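Local coordinates for protein putative hydrolase (Chromobacterium violaceum, PDB 3MCW) that is a putative hydrolase of the isochorismatase family, probably related to the nicotinamidases, whose own substrate is not established, at residues Ala37-Leu45 with Ala77-Arg85. Numbering follows the deposited sequence. Where two conformers were deposited one is given.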
# COMPACT_ATOMS: atom_id res chain seq x y z
N ALA A 37 5.03 -10.16 -19.44
CA ALA A 37 3.87 -9.94 -18.58
C ALA A 37 2.59 -9.84 -19.38
O ALA A 37 1.54 -10.34 -18.97
CB ALA A 37 4.05 -8.67 -17.72
N GLU A 38 2.63 -9.14 -20.52
CA GLU A 38 1.43 -8.98 -21.36
C GLU A 38 0.89 -10.31 -21.81
O GLU A 38 -0.31 -10.54 -21.81
CB GLU A 38 1.73 -8.15 -22.59
CG GLU A 38 1.96 -6.65 -22.35
CD GLU A 38 3.37 -6.25 -21.89
OE1 GLU A 38 4.21 -7.11 -21.55
OE2 GLU A 38 3.59 -5.03 -21.87
N GLN A 39 1.78 -11.20 -22.24
CA GLN A 39 1.38 -12.52 -22.66
C GLN A 39 0.81 -13.34 -21.51
O GLN A 39 -0.15 -14.08 -21.70
CB GLN A 39 2.56 -13.23 -23.31
CG GLN A 39 2.84 -12.71 -24.71
N ALA A 40 1.37 -13.21 -20.31
CA ALA A 40 0.84 -13.92 -19.15
C ALA A 40 -0.58 -13.42 -18.85
O ALA A 40 -1.49 -14.18 -18.61
CB ALA A 40 1.74 -13.74 -17.94
N CYS A 41 -0.76 -12.10 -18.88
CA CYS A 41 -2.09 -11.49 -18.69
C CYS A 41 -3.07 -11.93 -19.77
O CYS A 41 -4.22 -12.25 -19.47
CB CYS A 41 -2.06 -9.99 -18.64
SG CYS A 41 -1.28 -9.32 -17.15
N ALA A 42 -2.63 -11.98 -21.02
CA ALA A 42 -3.50 -12.44 -22.13
C ALA A 42 -3.95 -13.87 -21.91
O ALA A 42 -5.08 -14.21 -22.18
CB ALA A 42 -2.78 -12.30 -23.46
N GLY A 43 -3.05 -14.72 -21.40
CA GLY A 43 -3.39 -16.11 -21.13
C GLY A 43 -4.44 -16.22 -20.03
O GLY A 43 -5.36 -17.03 -20.12
N LEU A 44 -4.31 -15.42 -18.98
CA LEU A 44 -5.29 -15.40 -17.92
C LEU A 44 -6.65 -14.90 -18.46
O LEU A 44 -7.69 -15.51 -18.21
CB LEU A 44 -4.85 -14.53 -16.75
CG LEU A 44 -3.65 -15.04 -15.95
CD1 LEU A 44 -3.16 -13.92 -15.01
CD2 LEU A 44 -4.01 -16.29 -15.20
N LEU A 45 -6.62 -13.81 -19.22
CA LEU A 45 -7.85 -13.19 -19.75
C LEU A 45 -8.57 -14.17 -20.66
O LEU A 45 -9.79 -14.31 -20.58
CB LEU A 45 -7.48 -11.90 -20.48
CG LEU A 45 -8.60 -11.08 -21.11
CD1 LEU A 45 -9.69 -10.79 -20.09
CD2 LEU A 45 -8.02 -9.85 -21.77
N ALA A 77 -5.29 4.28 -24.15
CA ALA A 77 -5.92 3.05 -24.65
C ALA A 77 -5.35 1.82 -23.98
O ALA A 77 -4.18 1.77 -23.65
CB ALA A 77 -5.73 2.93 -26.17
N PHE A 78 -6.18 0.80 -23.80
CA PHE A 78 -5.67 -0.50 -23.35
C PHE A 78 -4.67 -1.06 -24.36
O PHE A 78 -4.80 -0.84 -25.58
CB PHE A 78 -6.81 -1.48 -23.10
CG PHE A 78 -7.53 -1.23 -21.81
CD1 PHE A 78 -6.99 -1.60 -20.61
CD2 PHE A 78 -8.78 -0.62 -21.79
CE1 PHE A 78 -7.65 -1.39 -19.41
CE2 PHE A 78 -9.43 -0.41 -20.59
CZ PHE A 78 -8.87 -0.79 -19.41
N LYS A 79 -3.70 -1.81 -23.84
CA LYS A 79 -2.80 -2.59 -24.67
C LYS A 79 -3.63 -3.62 -25.45
O LYS A 79 -4.57 -4.22 -24.90
CB LYS A 79 -1.76 -3.30 -23.79
CG LYS A 79 -0.74 -2.37 -23.20
CD LYS A 79 0.03 -3.06 -22.06
CE LYS A 79 1.39 -2.43 -21.88
NZ LYS A 79 2.37 -2.88 -22.94
N PRO A 80 -3.29 -3.85 -26.72
CA PRO A 80 -4.10 -4.73 -27.53
C PRO A 80 -4.16 -6.17 -26.98
O PRO A 80 -5.21 -6.79 -27.14
CB PRO A 80 -3.41 -4.69 -28.90
CG PRO A 80 -2.08 -4.10 -28.64
CD PRO A 80 -2.15 -3.26 -27.45
N GLU A 81 -3.12 -6.62 -26.26
CA GLU A 81 -3.06 -7.96 -25.71
C GLU A 81 -4.19 -8.23 -24.74
O GLU A 81 -4.55 -9.37 -24.51
CB GLU A 81 -1.73 -8.22 -24.98
CG GLU A 81 -0.51 -8.28 -25.84
CD GLU A 81 0.20 -6.95 -25.97
OE1 GLU A 81 -0.40 -5.89 -25.76
OE2 GLU A 81 1.39 -6.99 -26.33
N VAL A 82 -4.66 -7.16 -24.09
CA VAL A 82 -5.65 -7.27 -23.03
C VAL A 82 -6.80 -6.27 -23.21
O VAL A 82 -7.44 -5.85 -22.26
CB VAL A 82 -5.01 -7.13 -21.64
CG1 VAL A 82 -4.12 -8.38 -21.35
CG2 VAL A 82 -4.21 -5.82 -21.51
N GLU A 83 -7.12 -5.97 -24.46
CA GLU A 83 -8.18 -5.01 -24.72
C GLU A 83 -9.53 -5.60 -24.28
O GLU A 83 -9.86 -6.75 -24.60
CB GLU A 83 -8.22 -4.58 -26.20
CG GLU A 83 -9.27 -3.51 -26.59
CD GLU A 83 -9.41 -3.39 -28.10
OE1 GLU A 83 -8.49 -3.86 -28.82
OE2 GLU A 83 -10.43 -2.83 -28.57
N PRO A 84 -10.35 -4.79 -23.58
CA PRO A 84 -11.69 -5.28 -23.25
C PRO A 84 -12.53 -5.55 -24.48
O PRO A 84 -12.33 -4.96 -25.53
CB PRO A 84 -12.27 -4.15 -22.40
CG PRO A 84 -11.07 -3.42 -21.85
CD PRO A 84 -10.06 -3.47 -22.96
N ARG A 85 -13.53 -6.39 -24.30
CA ARG A 85 -14.51 -6.69 -25.31
C ARG A 85 -15.90 -6.29 -24.87
O ARG A 85 -16.12 -5.95 -23.71
CB ARG A 85 -14.42 -8.15 -25.66
CG ARG A 85 -13.18 -8.43 -26.46
CD ARG A 85 -13.03 -9.87 -26.76
NE ARG A 85 -11.76 -10.14 -27.43
CZ ARG A 85 -11.23 -11.35 -27.58
NH1 ARG A 85 -11.88 -12.46 -27.20
NH2 ARG A 85 -10.05 -11.47 -28.15
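Glu38, in the first turn of helix 37-51, reaches across to Lys79 in a salt bridge of 2.7 Å between OE2 and NZ, through the anti lone pair of OE2. Both side chains are bent: Glu38 folds at chi2 (82°), while Lys79 runs extended as far as CE and then turns at chi4 (-77°), which brings NZ to OE2. Each partner has a second opposite charge, Arg32 for OE2 and Asp25 for NZ, which probably keeps both ionised.

Glu81 lies across the aliphatic part of Glu38, its CD 3.9 Å from Glu38 CB. The two carboxylate planes are turned 36° apart, and the OE2 atoms of Glu38 and Glu81 stay 5.3 Å from each other. Farther along the helix the charged pair gives way to mostly apolar packing. Val82 directs CG1 at the helix flank, 3.8 Å from Cys41 CB and close to Ala42 N. The methyl of Ala42 meets the carbonyl oxygen of Glu81 at 3.6 Å. One turn on from Cys41, Leu45 lays CD2 against the backbone of Val82, 3.7 Å from its CA.

Glu81 of the 3-10 turn 80-81 and Val82 after it pack beside the helix, within the connection between parallel strands 55-60 and 89-93. Helix 37-51 is itself the crossover of a beta-alpha-beta unit, linking the neighbouring parallel strands 14-18 and 55-60 of the family's alpha/beta fold. Leu45 also touches Leu55 and His57 of strand 55-60, Val82 and Glu38 rest on Met20 just beyond strand 14-18, and Glu38 meets Phe149 of strand 140-149.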